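Side-chain contacts in endoglucanase A (Clostridium longisporum, PDB 6Q1I), which hydrolyses internal beta-1,4-glucosidic linkages in cellulose, lichenan and barley beta-glucan, also attacking xylan, through a catalytic domain of glycosyl hydrolase family 5: residues Ile74-Gly79 against Lys94-Val99; Asp101-Ile104 against Tyr109-Leu112; Glu176-Val181 against Ser215-Asp220; Phe221-Pro224 against Asn228-Ala231. One frame throughout, in Å; residues are numbered along the deposited sequence. Where two conformers were deposited one is given.

Interaction 1: Ile74-Gly79 against Lys94-Val99; sequences IPTTWG and KRVKEV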
loop_
_atom_site.group_PDB
_atom_site.type_symbol
_atom_site.label_atom_id
_atom_site.label_comp_id
_atom_site.label_asym_id
_atom_site.label_seq_id
_atom_site.Cartn_x
_atom_site.Cartn_y
_atom_site.Cartn_z
ATOM N N ILE A 74 3.229 -3.158 5.111
ATOM C CA ILE A 74 4.350 -4.057 4.838
ATOM C C ILE A 74 4.136 -4.604 3.431
ATOM O O ILE A 74 3.572 -5.698 3.257
ATOM C CB ILE A 74 4.448 -5.177 5.887
ATOM C CG1 ILE A 74 4.545 -4.579 7.295
ATOM C CG2 ILE A 74 5.648 -6.090 5.599
ATOM C CD1 ILE A 74 4.516 -5.611 8.405
ATOM N N PRO A 75 4.551 -3.885 2.396
ATOM C CA PRO A 75 4.394 -4.410 1.035
ATOM C C PRO A 75 5.266 -5.650 0.888
ATOM O O PRO A 75 6.429 -5.653 1.295
ATOM C CB PRO A 75 4.849 -3.244 0.154
ATOM C CG PRO A 75 5.831 -2.489 1.017
ATOM C CD PRO A 75 5.270 -2.596 2.415
ATOM N N THR A 76 4.684 -6.723 0.358
ATOM C CA THR A 76 5.349 -8.022 0.336
ATOM C C THR A 76 5.142 -8.671 -1.021
ATOM O O THR A 76 4.001 -8.810 -1.478
ATOM C CB THR A 76 4.808 -8.927 1.450
ATOM O OG1 THR A 76 4.978 -8.280 2.717
ATOM C CG2 THR A 76 5.550 -10.248 1.489
ATOM N N THR A 77 6.243 -9.049 -1.673
ATOM C CA THR A 77 6.208 -9.740 -2.964
ATOM C C THR A 77 6.434 -11.226 -2.717
ATOM O O THR A 77 7.440 -11.613 -2.108
ATOM C CB THR A 77 7.240 -9.144 -3.920
ATOM O OG1 THR A 77 6.864 -7.785 -4.193
ATOM C CG2 THR A 77 7.320 -9.940 -5.229
ATOM N N TRP A 78 5.475 -12.054 -3.142
ATOM C CA TRP A 78 5.419 -13.454 -2.741
ATOM C C TRP A 78 5.788 -14.444 -3.838
ATOM O O TRP A 78 6.212 -15.561 -3.522
ATOM C CB TRP A 78 4.012 -13.819 -2.246
ATOM C CG TRP A 78 3.487 -13.015 -1.100
ATOM C CD1 TRP A 78 2.823 -11.833 -1.188
ATOM C CD2 TRP A 78 3.543 -13.336 0.300
ATOM N NE1 TRP A 78 2.466 -11.396 0.057
ATOM C CE2 TRP A 78 2.908 -12.291 0.992
ATOM C CE3 TRP A 78 4.085 -14.392 1.035
ATOM C CZ2 TRP A 78 2.785 -12.278 2.378
ATOM C CZ3 TRP A 78 3.954 -14.378 2.408
ATOM C CH2 TRP A 78 3.319 -13.330 3.066
ATOM N N GLY A 79 5.609 -14.087 -5.110
ATOM C CA GLY A 79 5.668 -15.091 -6.164
ATOM C C GLY A 79 6.988 -15.841 -6.233
ATOM O O GLY A 79 7.013 -17.041 -6.520
ATOM N N LYS A 94 8.049 -17.128 7.801
ATOM C CA LYS A 94 8.528 -16.822 9.148
ATOM C C LYS A 94 9.126 -15.417 9.232
ATOM O O LYS A 94 8.934 -14.712 10.233
ATOM C CB LYS A 94 9.556 -17.876 9.564
ATOM C CG LYS A 94 10.088 -17.759 10.971
ATOM C CD LYS A 94 10.977 -18.952 11.330
ATOM C CE LYS A 94 11.325 -18.946 12.813
ATOM N NZ LYS A 94 11.488 -20.321 13.353
ATOM N N ARG A 95 9.858 -14.988 8.199
ATOM C CA ARG A 95 10.451 -13.651 8.229
ATOM C C ARG A 95 9.385 -12.569 8.090
ATOM O O ARG A 95 9.415 -11.565 8.812
ATOM C CB ARG A 95 11.519 -13.511 7.147
ATOM C CG ARG A 95 12.144 -12.117 7.082
ATOM C CD ARG A 95 12.867 -11.743 8.376
ATOM N NE ARG A 95 13.340 -10.367 8.317
ATOM C CZ ARG A 95 13.615 -9.610 9.370
ATOM N NH1 ARG A 95 13.520 -10.095 10.604
ATOM N NH2 ARG A 95 13.986 -8.354 9.172
ATOM N N VAL A 96 8.433 -12.749 7.173
ATOM C CA VAL A 96 7.333 -11.796 7.062
ATOM C C VAL A 96 6.613 -11.680 8.401
ATOM O O VAL A 96 6.320 -10.578 8.876
ATOM C CB VAL A 96 6.370 -12.189 5.927
ATOM C CG1 VAL A 96 5.194 -11.229 5.880
ATOM C CG2 VAL A 96 7.076 -12.223 4.555
ATOM N N LYS A 97 6.340 -12.827 9.037
ATOM C CA LYS A 97 5.651 -12.823 10.323
ATOM C C LYS A 97 6.442 -12.068 11.386
ATOM O O LYS A 97 5.857 -11.357 12.208
ATOM C CB LYS A 97 5.376 -14.261 10.770
ATOM C CG LYS A 97 4.687 -14.359 12.109
ATOM C CD LYS A 97 4.199 -15.759 12.412
ATOM C CE LYS A 97 2.904 -16.056 11.667
ATOM N NZ LYS A 97 2.291 -17.346 12.102
ATOM N N GLU A 98 7.767 -12.227 11.414
ATOM C CA GLU A 98 8.557 -11.511 12.411
ATOM C C GLU A 98 8.445 -9.998 12.228
ATOM O O GLU A 98 8.326 -9.253 13.211
ATOM C CB GLU A 98 10.014 -11.980 12.377
ATOM C CG GLU A 98 10.922 -11.332 13.447
ATOM C CD GLU A 98 10.784 -11.912 14.868
ATOM O OE1 GLU A 98 9.923 -12.773 15.115
ATOM O OE2 GLU A 98 11.559 -11.491 15.758
ATOM N N VAL A 99 8.474 -9.523 10.979
ATOM C CA VAL A 99 8.348 -8.086 10.735
ATOM C C VAL A 99 6.941 -7.603 11.077
ATOM O O VAL A 99 6.769 -6.547 11.698
ATOM C CB VAL A 99 8.746 -7.754 9.283
ATOM C CG1 VAL A 99 8.480 -6.296 8.971
ATOM C CG2 VAL A 99 10.215 -8.092 9.052
#

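Interaction 2: Asp101-Ile104 against Tyr109-Leu112; sequences DYCI and YVIL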
loop_
_atom_site.group_PDB
_atom_site.type_symbol
_atom_site.label_atom_id
_atom_site.label_comp_id
_atom_site.label_asym_id
_atom_site.label_seq_id
_atom_site.Cartn_x
_atom_site.Cartn_y
_atom_site.Cartn_z
ATOM N N ASP A 101 5.150 -8.922 13.368
ATOM C CA ASP A 101 5.125 -8.919 14.831
ATOM C C ASP A 101 5.794 -7.673 15.426
ATOM O O ASP A 101 5.336 -7.163 16.458
ATOM C CB ASP A 101 5.771 -10.193 15.388
ATOM C CG ASP A 101 4.871 -11.427 15.275
ATOM O OD1 ASP A 101 3.638 -11.287 15.171
ATOM O OD2 ASP A 101 5.403 -12.554 15.312
ATOM N N TYR A 102 6.885 -7.176 14.818
ATOM C CA TYR A 102 7.469 -5.922 15.298
ATOM C C TYR A 102 6.393 -4.845 15.370
ATOM O O TYR A 102 6.313 -4.079 16.331
ATOM C CB TYR A 102 8.576 -5.401 14.369
ATOM C CG TYR A 102 9.824 -6.234 14.176
ATOM C CD1 TYR A 102 10.222 -7.203 15.082
ATOM C CD2 TYR A 102 10.619 -6.024 13.058
ATOM C CE1 TYR A 102 11.382 -7.950 14.857
ATOM C CE2 TYR A 102 11.754 -6.740 12.836
ATOM C CZ TYR A 102 12.138 -7.702 13.721
ATOM O OH TYR A 102 13.283 -8.405 13.434
ATOM N N CYS A 103 5.582 -4.760 14.314
ATOM C CA CYS A 103 4.594 -3.697 14.175
ATOM C C CYS A 103 3.399 -3.921 15.087
ATOM O O CYS A 103 2.942 -2.990 15.762
ATOM C CB CYS A 103 4.130 -3.638 12.719
ATOM S SG CYS A 103 5.433 -3.282 11.505
ATOM N N ILE A 104 2.866 -5.148 15.108
ATOM C CA ILE A 104 1.709 -5.447 15.949
ATOM C C ILE A 104 2.066 -5.260 17.415
ATOM O O ILE A 104 1.281 -4.711 18.192
ATOM C CB ILE A 104 1.173 -6.865 15.669
ATOM C CG1 ILE A 104 0.643 -6.994 14.233
ATOM C CG2 ILE A 104 0.094 -7.260 16.694
ATOM C CD1 ILE A 104 -0.651 -6.273 13.942
ATOM N N TYR A 109 -1.625 -0.497 13.481
ATOM C CA TYR A 109 -2.331 -1.196 12.412
ATOM C C TYR A 109 -1.304 -1.609 11.369
ATOM O O TYR A 109 -0.338 -0.885 11.109
ATOM C CB TYR A 109 -3.409 -0.302 11.770
ATOM C CG TYR A 109 -4.492 0.036 12.755
ATOM C CD1 TYR A 109 -4.403 1.168 13.550
ATOM C CD2 TYR A 109 -5.566 -0.818 12.951
ATOM C CE1 TYR A 109 -5.359 1.448 14.510
ATOM C CE2 TYR A 109 -6.529 -0.545 13.901
ATOM C CZ TYR A 109 -6.425 0.587 14.679
ATOM O OH TYR A 109 -7.391 0.846 15.631
ATOM N N VAL A 110 -1.491 -2.790 10.794
ATOM C CA VAL A 110 -0.575 -3.334 9.801
ATOM C C VAL A 110 -1.384 -3.717 8.576
ATOM O O VAL A 110 -2.380 -4.438 8.688
ATOM C CB VAL A 110 0.177 -4.559 10.348
ATOM C CG1 VAL A 110 0.993 -5.209 9.252
ATOM C CG2 VAL A 110 1.049 -4.136 11.512
ATOM N N ILE A 111 -0.948 -3.256 7.409
ATOM C CA ILE A 111 -1.503 -3.684 6.131
ATOM C C ILE A 111 -0.493 -4.631 5.499
ATOM O O ILE A 111 0.636 -4.224 5.195
ATOM C CB ILE A 111 -1.756 -2.492 5.192
ATOM C CG1 ILE A 111 -2.737 -1.486 5.788
ATOM C CG2 ILE A 111 -2.234 -3.012 3.840
ATOM C CD1 ILE A 111 -2.705 -0.123 5.095
ATOM N N LEU A 112 -0.893 -5.885 5.295
ATOM C CA LEU A 112 -0.068 -6.897 4.642
ATOM C C LEU A 112 -0.701 -7.204 3.287
ATOM O O LEU A 112 -1.864 -7.621 3.230
ATOM C CB LEU A 112 -0.012 -8.162 5.500
ATOM C CG LEU A 112 0.863 -9.289 4.940
ATOM C CD1 LEU A 112 2.349 -8.869 4.927
ATOM C CD2 LEU A 112 0.670 -10.575 5.735
#

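Interaction 3: Glu176-Val181 against Ser215-Asp220; sequences ESRDVV and STTMND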
loop_
_atom_site.group_PDB
_atom_site.type_symbol
_atom_site.label_atom_id
_atom_site.label_comp_id
_atom_site.label_asym_id
_atom_site.label_seq_id
_atom_site.Cartn_x
_atom_site.Cartn_y
_atom_site.Cartn_z
ATOM N N GLU A 176 -12.150 -4.964 -20.135
ATOM C CA GLU A 176 -11.757 -6.335 -19.826
ATOM C C GLU A 176 -10.849 -6.386 -18.607
ATOM O O GLU A 176 -11.085 -7.163 -17.673
ATOM C CB GLU A 176 -11.041 -6.951 -21.031
ATOM C CG GLU A 176 -10.224 -8.202 -20.698
ATOM C CD GLU A 176 -9.520 -8.793 -21.900
ATOM O OE1 GLU A 176 -9.505 -8.154 -22.975
ATOM O OE2 GLU A 176 -8.969 -9.903 -21.765
ATOM N N SER A 177 -9.789 -5.574 -18.599
ATOM C CA SER A 177 -8.803 -5.708 -17.533
ATOM C C SER A 177 -9.324 -5.156 -16.206
ATOM O O SER A 177 -8.976 -5.688 -15.146
ATOM C CB SER A 177 -7.467 -5.084 -17.943
ATOM O OG SER A 177 -7.580 -3.724 -18.305
ATOM N N ARG A 178 -10.169 -4.118 -16.235
ATOM C CA ARG A 178 -10.803 -3.663 -14.996
ATOM C C ARG A 178 -11.757 -4.721 -14.446
ATOM O O ARG A 178 -11.818 -4.938 -13.229
ATOM C CB ARG A 178 -11.480 -2.304 -15.188
ATOM C CG ARG A 178 -10.499 -1.178 -15.513
ATOM C CD ARG A 178 -11.145 0.215 -15.544
ATOM N NE ARG A 178 -12.177 0.356 -16.567
ATOM C CZ ARG A 178 -11.967 0.747 -17.823
ATOM N NH1 ARG A 178 -10.761 1.082 -18.255
ATOM N NH2 ARG A 178 -12.991 0.827 -18.666
ATOM N N ASP A 179 -12.480 -5.413 -15.326
ATOM C CA ASP A 179 -13.312 -6.539 -14.908
ATOM C C ASP A 179 -12.461 -7.632 -14.264
ATOM O O ASP A 179 -12.780 -8.120 -13.174
ATOM C CB ASP A 179 -14.061 -7.066 -16.135
ATOM C CG ASP A 179 -15.028 -8.189 -15.817
ATOM O OD1 ASP A 179 -15.621 -8.199 -14.723
ATOM O OD2 ASP A 179 -15.206 -9.059 -16.698
ATOM N N VAL A 180 -11.348 -8.005 -14.904
ATOM C CA VAL A 180 -10.534 -9.094 -14.365
ATOM C C VAL A 180 -9.896 -8.706 -13.030
ATOM O O VAL A 180 -9.794 -9.540 -12.127
ATOM C CB VAL A 180 -9.515 -9.607 -15.394
ATOM C CG1 VAL A 180 -8.597 -10.660 -14.776
ATOM C CG2 VAL A 180 -10.242 -10.192 -16.612
ATOM N N VAL A 181 -9.484 -7.444 -12.863
ATOM C CA VAL A 181 -8.978 -7.019 -11.557
ATOM C C VAL A 181 -10.037 -7.237 -10.480
ATOM O O VAL A 181 -9.742 -7.737 -9.393
ATOM C CB VAL A 181 -8.479 -5.562 -11.595
ATOM C CG1 VAL A 181 -8.250 -5.043 -10.169
ATOM C CG2 VAL A 181 -7.205 -5.468 -12.402
ATOM N N SER A 215 -11.342 8.691 -12.297
ATOM C CA SER A 215 -12.770 8.407 -12.351
ATOM C C SER A 215 -13.044 7.062 -13.018
ATOM O O SER A 215 -13.878 6.291 -12.537
ATOM C CB SER A 215 -13.514 9.546 -13.049
ATOM O OG SER A 215 -13.100 9.706 -14.388
ATOM N N THR A 216 -12.339 6.748 -14.106
ATOM C CA THR A 216 -12.630 5.508 -14.825
ATOM C C THR A 216 -12.361 4.288 -13.952
ATOM O O THR A 216 -13.170 3.353 -13.901
ATOM C CB THR A 216 -11.815 5.438 -16.115
ATOM O OG1 THR A 216 -12.243 6.473 -17.008
ATOM C CG2 THR A 216 -12.004 4.093 -16.805
ATOM N N THR A 217 -11.220 4.275 -13.262
ATOM C CA THR A 217 -10.868 3.102 -12.469
ATOM C C THR A 217 -11.674 3.029 -11.175
ATOM O O THR A 217 -12.106 1.941 -10.781
ATOM C CB THR A 217 -9.363 3.076 -12.203
ATOM O OG1 THR A 217 -8.956 4.315 -11.625
ATOM C CG2 THR A 217 -8.600 2.871 -13.518
ATOM N N MET A 218 -11.918 4.167 -10.517
ATOM C CA MET A 218 -12.796 4.157 -9.352
ATOM C C MET A 218 -14.194 3.695 -9.729
ATOM O O MET A 218 -14.809 2.892 -9.020
ATOM C CB MET A 218 -12.912 5.552 -8.746
ATOM C CG MET A 218 -11.776 6.015 -7.910
ATOM S SD MET A 218 -12.378 7.315 -6.798
ATOM C CE MET A 218 -12.801 8.593 -7.966
ATOM N N ASN A 219 -14.743 4.253 -10.807
ATOM C CA ASN A 219 -16.129 3.956 -11.129
ATOM C C ASN A 219 -16.340 2.475 -11.379
ATOM O O ASN A 219 -17.396 1.940 -11.017
ATOM C CB ASN A 219 -16.602 4.778 -12.319
ATOM C CG ASN A 219 -16.800 6.240 -11.974
ATOM O OD1 ASN A 219 -16.857 6.618 -10.802
ATOM N ND2 ASN A 219 -16.924 7.068 -12.998
ATOM N N ASP A 220 -15.353 1.789 -11.961
ATOM C CA ASP A 220 -15.497 0.371 -12.272
ATOM C C ASP A 220 -15.156 -0.542 -11.099
ATOM O O ASP A 220 -15.286 -1.761 -11.232
ATOM C CB ASP A 220 -14.664 -0.012 -13.504
ATOM C CG ASP A 220 -15.428 0.149 -14.810
ATOM O OD1 ASP A 220 -16.642 0.446 -14.780
ATOM O OD2 ASP A 220 -14.809 -0.036 -15.874
HETATM O O HOH W 1 -15.728 -0.459 -18.301
#

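Interaction 4: Phe221-Pro224 against Asn228-Ala231; sequences FKVP and NVIA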
loop_
_atom_site.group_PDB
_atom_site.type_symbol
_atom_site.label_atom_id
_atom_site.label_comp_id
_atom_site.label_asym_id
_atom_site.label_seq_id
_atom_site.Cartn_x
_atom_site.Cartn_y
_atom_site.Cartn_z
ATOM N N PHE A 221 -14.761 0.008 -9.956
ATOM C CA PHE A 221 -14.486 -0.805 -8.779
ATOM C C PHE A 221 -15.756 -1.514 -8.331
ATOM O O PHE A 221 -16.792 -0.879 -8.117
ATOM C CB PHE A 221 -13.983 0.108 -7.658
ATOM C CG PHE A 221 -13.605 -0.610 -6.388
ATOM C CD1 PHE A 221 -12.357 -1.176 -6.242
ATOM C CD2 PHE A 221 -14.487 -0.686 -5.322
ATOM C CE1 PHE A 221 -12.002 -1.822 -5.066
ATOM C CE2 PHE A 221 -14.134 -1.321 -4.150
ATOM C CZ PHE A 221 -12.893 -1.884 -4.020
ATOM N N LYS A 222 -15.670 -2.827 -8.146
ATOM C CA LYS A 222 -16.811 -3.626 -7.720
ATOM C C LYS A 222 -16.564 -4.159 -6.318
ATOM O O LYS A 222 -15.533 -4.786 -6.063
ATOM C CB LYS A 222 -17.072 -4.789 -8.683
ATOM C CG LYS A 222 -18.364 -5.541 -8.388
ATOM C CD LYS A 222 -18.667 -6.582 -9.445
ATOM C CE LYS A 222 -19.970 -7.316 -9.133
ATOM N NZ LYS A 222 -20.206 -8.481 -10.039
ATOM N N VAL A 223 -17.519 -3.925 -5.425
ATOM C CA VAL A 223 -17.463 -4.431 -4.056
ATOM C C VAL A 223 -18.106 -5.814 -4.044
ATOM O O VAL A 223 -19.291 -5.934 -4.391
ATOM C CB VAL A 223 -18.200 -3.487 -3.096
ATOM C CG1 VAL A 223 -18.095 -3.986 -1.656
ATOM C CG2 VAL A 223 -17.667 -2.059 -3.220
ATOM N N PRO A 224 -17.381 -6.869 -3.668
ATOM C CA PRO A 224 -18.020 -8.181 -3.483
ATOM C C PRO A 224 -19.084 -8.138 -2.393
ATOM O O PRO A 224 -19.186 -7.188 -1.617
ATOM C CB PRO A 224 -16.859 -9.092 -3.064
ATOM C CG PRO A 224 -15.624 -8.384 -3.505
ATOM C CD PRO A 224 -15.931 -6.920 -3.402
ATOM N N ASN A 228 -16.936 -6.253 5.033
ATOM C CA ASN A 228 -15.707 -5.678 5.599
ATOM C C ASN A 228 -14.623 -5.478 4.547
ATOM O O ASN A 228 -13.455 -5.824 4.740
ATOM C CB ASN A 228 -15.226 -6.511 6.771
ATOM C CG ASN A 228 -16.169 -6.431 7.921
ATOM O OD1 ASN A 228 -16.379 -5.352 8.475
ATOM N ND2 ASN A 228 -16.820 -7.544 8.235
ATOM N N VAL A 229 -14.999 -4.843 3.448
ATOM C CA VAL A 229 -14.097 -4.469 2.363
ATOM C C VAL A 229 -13.735 -2.995 2.484
ATOM O O VAL A 229 -14.564 -2.157 2.868
ATOM C CB VAL A 229 -14.753 -4.760 0.998
ATOM C CG1 VAL A 229 -13.958 -4.133 -0.156
ATOM C CG2 VAL A 229 -14.911 -6.269 0.812
ATOM N N ILE A 230 -12.491 -2.675 2.122
ATOM C CA ILE A 230 -11.983 -1.315 2.026
ATOM C C ILE A 230 -11.413 -1.139 0.622
ATOM O O ILE A 230 -10.687 -2.009 0.133
ATOM C CB ILE A 230 -10.854 -1.099 3.059
ATOM C CG1 ILE A 230 -11.324 -1.364 4.492
ATOM C CG2 ILE A 230 -10.264 0.315 2.922
ATOM C CD1 ILE A 230 -10.178 -1.482 5.501
ATOM N N ALA A 231 -11.722 -0.019 -0.026
ATOM C CA ALA A 231 -11.084 0.295 -1.300
ATOM C C ALA A 231 -9.672 0.838 -1.070
ATOM O O ALA A 231 -9.448 1.636 -0.156
ATOM C CB ALA A 231 -11.910 1.339 -2.047
#

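Interaction 1: Ile74-Gly79 against Lys94-Val99
A chi1 of 177° in Val96 puts CG1 opposite the backbone N and CG2 beside it, and both methyls find neighbours across the contact: CG1 faces Trp78, and CG2 meets Thr76 while also bordering the indole rim. In the conformer given, the extended chi2 of Ile74 (175°) carries CD1, the far end of its longer branch, to 4.1 Å from Val99 CG1; with a second conformer deposited, this touch is less certain. Thr76 CG2 and Val96 CG2 meet tip to tip at 4.0 Å. The outer rim of the indole comes in obliquely, Trp78 CH2 lying 4.0 Å from Val96 CG1. Thr76 CG2 also sits 3.3 Å above the indole plane of Trp78, displaced toward the rim, so the same methyl touches both the ring and Val96. Within a (beta/alpha)8 barrel, residues 74-79 form the way out of the second strand, 71-74, at its C-terminal end, and Val96 and Val99, three residues apart on helix 90-105, turn inward to meet them. No hydrogen bond crosses this buried interface, where carbon meets carbon. Thr76 OG1 bonds back to Ile74 O at 3.0 Å, approaching from above the carbonyl plane (54° out of it), and Trp78 NE1 bonds to Asn113 O. Glu117 accepts from the backbone N of both Trp78 and Gly79. The side chain of Ile74 lies about 11 Å from that of Gln284, a changed residue at the position assigned, by similarity, to the nucleophile.

Interaction 2: Asp101-Ile104 against Tyr109-Leu112
Cys103 and Val110 press together through carbon, not sulfur: Cys103 CB lies 3.3 Å from Val110 CG2, closer than ordinary van der Waals contact. No hydrogen bond crosses the segments. The CB of each residue points at the opposing backbone. Val110 CG2, set anti to the carbonyl carbon and beside the backbone N (CG1 has chi1 173°), is the methyl that both helix residues touch most closely. Ile104 brings CD1 to 3.7 Å from Val110 CG2, the two side chains crossing at about a right angle. Chi2 of -71° folds the longer branch of Ile104 and swings CD1 in toward the strand although CB itself does not aim there. Ile104 marks the looser, solvent-facing margin: it is partly exposed, whereas Cys103 and Val110 are buried. Farther out on the helix, Asp101 turns its CB away from the strand, and its OD1 bonds to Tyr149 OH instead. Beyond the tight point, Cys103 also packs on Ile61 of helix 58-67 and on Ile72. Val110 also packs on Ile74 and Leu153 of the adjacent strands. The end of helix 90-105 thus rests on strands 109-113 and 71-74, and Ile104 reaches His152 just before strand 153-156, within the beta-alpha-beta unit that runs from strand 71-74 through this helix to strand 109-113.

Interaction 3: Glu176-Val181 against Ser215-Asp220
Arg178 and Asp220 form the one salt bridge of this contact, Arg178 NE giving its hydrogen to Asp220 OD2 at 2.7 Å in a nearly straight bond (173°). The oxygen lies in the guanidinium plane, at its edge, while the donor reaches the anti side of the carboxylate, 22° out of that plane. Water 1 closes a small ring beside the bond: it accepts from Arg178 NH2 at 3.0 Å and donates to Asp220 OD2 at 2.6 Å, so this one carboxylate oxygen is gripped twice. Thr216 supplies the apolar part, its CG2 poised 3.5 Å above the centre of one guanidinium face, and Thr217 CG2 touches the shaft at Arg178 CD, 4.2 Å away. A bend at chi3 (-62°) turns the guanidinium across Thr216. In the next shell, Arg178 NH1 bonds to Gly172 O, which helps fix the rotation of the guanidinium. Thr217 OG1 bonds to Ser214 OG and Ser212 O, and Asp220 O is held by Asn182 ND2, one turn farther along the helix that carries Arg178. Charge is thereby matched at a partly exposed surface, where the pairing probably steadies both side chains. This salt bridge, with a methyl over the guanidinium face, ties helix 175-194, between the fourth and fifth strands of the (beta/alpha)8 barrel, to the residue just after the short helix 215-219, which follows the fifth.

Interaction 4: Phe221-Pro224 against Asn228-Ala231
From Phe221 to Pro224 the chain runs antiparallel to the strand it is about to enter, Val223 and Val229 pairing at 7.2 Å between CA atoms and Phe221 and Ala231 at 8.3 Å, with no hydrogen bond between the two backbones. The contact is made mainly by side chains. Phe221 reaches in with CG anti to the backbone N (chi1 -178°) and lays one ring face over Ala231, whose CB makes a CH-pi contact 4.3 Å from the centroid of the Phe221 ring and 26° off the ring normal. The methyl sits toward the far end of the ring, its closest atom being Phe221 CZ, 3.9 Å from Ala231 CB. The loop 221-224 joins helix 215-219 to strand 229-234, the sixth strand of the (beta/alpha)8 barrel, and so packs on the outer, helix-facing side of that strand, while Ile230 between the two contact residues turns the other way, to Ala14 and Val18 of helix 14-20. Nearer the start of the strand, Val229 is met by two neighbours in looser contact: Val223 CG1 approaches Val229 CB at 4.3 Å, and Pro224 CD approaches Val229 CG2 at 4.4 Å. Leu189 of helix 175-194 touches both Pro224 and Val229. Phe221 also meets the ring of Phe273 edge to face, and Phe221 O accepts a hydrogen bond from Lys276 NZ.

How the interactions relate
All four contacts belong to one (beta/alpha)8 catalytic domain and occur in sequence order without overlapping. Interactions 1 and 2 share helix 90-105, have centres about 11 Å apart and touch directly, Ile74 N probably bonding to Ile111 O between adjacent strands. Interactions 3 and 4, with centres about 12 Å apart, adjoin in sequence, the segment 215-220 running straight into 221-224. Interactions 2 and 3 lie on opposite sides of the chain's centre, their own centres about 29 Å apart, whereas 2 and 4 both reach the barrel sheet. Interactions 1, 2 and 4 pack helix or loop against strands or strand ends of the barrel, while interaction 3 joins two elements of its outer layer.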